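Local coordinates for putative tetR family transcriptional regulator (Streptomyces coelicolor A3, PDB 2Q24), which probably binds regulatory DNA and controls transcription as a dimeric member of the TetR family, at residues 128-133 with 154-159. Residues are numbered along the deposited sequence; the frame is centred on the assembly and turned at random.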
loop_
_atom_site.group_PDB
_atom_site.type_symbol
_atom_site.label_atom_id
_atom_site.label_comp_id
_atom_site.label_asym_id
_atom_site.label_seq_id
_atom_site.Cartn_x
_atom_site.Cartn_y
_atom_site.Cartn_z
ATOM N N LEU B 128 -3.147 3.089 3.466
ATOM C CA LEU B 128 -2.825 3.191 2.025
ATOM C C LEU B 128 -4.079 3.651 1.248
ATOM O O LEU B 128 -4.023 4.549 0.387
ATOM C CB LEU B 128 -2.360 1.825 1.496
ATOM C CG LEU B 128 -0.985 1.310 1.962
ATOM C CD1 LEU B 128 -0.849 -0.181 1.580
ATOM C CD2 LEU B 128 0.094 2.124 1.287
ATOM N N ILE B 129 -5.214 3.018 1.564
ATOM C CA ILE B 129 -6.444 3.314 0.814
ATOM C C ILE B 129 -6.969 4.687 1.190
ATOM O O ILE B 129 -7.401 5.446 0.339
ATOM C CB ILE B 129 -7.525 2.301 1.127
ATOM C CG1 ILE B 129 -7.121 0.938 0.535
ATOM C CG2 ILE B 129 -8.874 2.801 0.529
ATOM C CD1 ILE B 129 -7.936 -0.228 1.096
ATOM N N GLN B 130 -6.914 5.020 2.456
ATOM C CA GLN B 130 -7.258 6.428 2.843
ATOM C C GLN B 130 -6.395 7.478 2.130
ATOM O O GLN B 130 -6.880 8.568 1.733
ATOM C CB GLN B 130 -7.254 6.597 4.345
ATOM C CG GLN B 130 -8.570 6.040 4.913
ATOM C CD GLN B 130 -8.698 6.098 6.448
ATOM O OE1 GLN B 130 -9.648 5.550 7.054
ATOM N NE2 GLN B 130 -7.755 6.748 7.069
ATOM N N SER B 131 -5.114 7.164 1.919
ATOM C CA SER B 131 -4.242 8.110 1.240
ATOM C C SER B 131 -4.580 8.240 -0.223
ATOM O O SER B 131 -4.484 9.323 -0.778
ATOM C CB SER B 131 -2.774 7.712 1.438
ATOM O OG SER B 131 -1.901 8.737 0.973
ATOM N N ALA B 132 -5.013 7.135 -0.844
ATOM C CA ALA B 132 -5.435 7.150 -2.267
ATOM C C ALA B 132 -6.657 8.056 -2.389
ATOM O O ALA B 132 -6.787 8.862 -3.308
ATOM C CB ALA B 132 -5.789 5.722 -2.705
ATOM N N LEU B 133 -7.574 7.888 -1.447
ATOM C CA LEU B 133 -8.727 8.756 -1.367
ATOM C C LEU B 133 -8.333 10.228 -1.180
ATOM O O LEU B 133 -8.864 11.099 -1.845
ATOM C CB LEU B 133 -9.577 8.291 -0.218
ATOM C CG LEU B 133 -11.034 8.653 -0.123
ATOM C CD1 LEU B 133 -11.799 8.627 -1.479
ATOM C CD2 LEU B 133 -11.700 7.702 0.943
ATOM N N ASP B 154 -13.680 10.141 6.735
ATOM C CA ASP B 154 -15.142 10.120 6.706
ATOM C C ASP B 154 -15.622 9.561 5.380
ATOM O O ASP B 154 -16.551 8.770 5.325
ATOM C CB ASP B 154 -15.728 11.530 6.920
ATOM C CG ASP B 154 -15.604 12.014 8.335
ATOM O OD1 ASP B 154 -15.356 11.210 9.270
ATOM O OD2 ASP B 154 -15.804 13.223 8.518
HETATM N N MSE B 155 -14.979 9.954 4.286
HETATM C CA MSE B 155 -15.354 9.409 3.002
HETATM C C MSE B 155 -15.101 7.894 3.001
HETATM O O MSE B 155 -15.858 7.100 2.429
HETATM C CB MSE B 155 -14.562 10.126 1.896
HETATM C CG MSE B 155 -14.980 9.751 0.542
HETATM SE SE MSE B 155 -16.868 10.456 0.177
HETATM C CE MSE B 155 -16.819 9.812 -1.664
ATOM N N PHE B 156 -13.986 7.478 3.611
ATOM C CA PHE B 156 -13.737 6.053 3.665
ATOM C C PHE B 156 -14.907 5.322 4.363
ATOM O O PHE B 156 -15.386 4.278 3.924
ATOM C CB PHE B 156 -12.417 5.792 4.393
ATOM C CG PHE B 156 -12.008 4.335 4.415
ATOM C CD1 PHE B 156 -10.955 3.877 3.588
ATOM C CD2 PHE B 156 -12.595 3.435 5.296
ATOM C CE1 PHE B 156 -10.523 2.558 3.655
ATOM C CE2 PHE B 156 -12.190 2.092 5.333
ATOM C CZ PHE B 156 -11.147 1.658 4.461
ATOM N N ALA B 157 -15.333 5.860 5.494
ATOM C CA ALA B 157 -16.408 5.225 6.276
ATOM C C ALA B 157 -17.728 5.221 5.477
ATOM O O ALA B 157 -18.512 4.315 5.568
ATOM C CB ALA B 157 -16.597 5.989 7.562
ATOM N N ALA B 158 -17.951 6.278 4.715
ATOM C CA ALA B 158 -19.177 6.345 3.852
ATOM C C ALA B 158 -19.162 5.237 2.836
ATOM O O ALA B 158 -20.120 4.482 2.676
ATOM C CB ALA B 158 -19.240 7.777 3.162
ATOM N N LEU B 159 -18.042 5.084 2.139
ATOM C CA LEU B 159 -17.966 4.000 1.148
ATOM C C LEU B 159 -18.046 2.580 1.772
ATOM O O LEU B 159 -18.659 1.674 1.211
ATOM C CB LEU B 159 -16.648 4.174 0.354
ATOM C CG LEU B 159 -16.503 5.484 -0.431
ATOM C CD1 LEU B 159 -14.992 5.613 -0.982
ATOM C CD2 LEU B 159 -17.494 5.549 -1.553
#
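Phe156 reaches across to helix 125-142 and lodges against Ile129 and Gln130. Ile129 meets the ring at its edge, where Ile129 CG2 lies 3.5 Å from Phe156 CE1. Gln130 runs across the ring at about a right angle, with Gln130 CG 3.5 Å from Phe156 CD1. Gln130 OE1 sits over one face, 3.7 Å from Phe156 CG and displaced toward the rim. The amide plane stands 78° from the ring plane, so the two groups do not stack flat. Leu133 touches the backbone beside the ring, with Leu133 CD2 3.5 Å from Phe156 N. Leu133 CD2 also packs 3.9 Å from CB of Met155, a selenomethionine here, and more loosely on Leu159.

The ring is aimed by its first torsion, with CG anti to the backbone N (chi1 -176°). The axes of segments 128-133 and 154-159 approach to 10.0 Å, with 107° between their directions, a steep crossing. Around them, Phe97 of helix 86-106 meets Phe156 edge-to-face, Trp93 of the same helix touches Ile129 and Leu133, and Val182 of helix 172-185 touches Met155. The contact thus belongs to the helical core of the TetR-type C-terminal domain.

With an alanine in place of Phe156, a gap would probably open between the helices, and Ile129, Gln130 and Phe97 would lose the ring they pack on. No hydrogen bond links the two segments, so the join rests mainly on apolar packing, with the Gln130 amide oxygen laid over the ring.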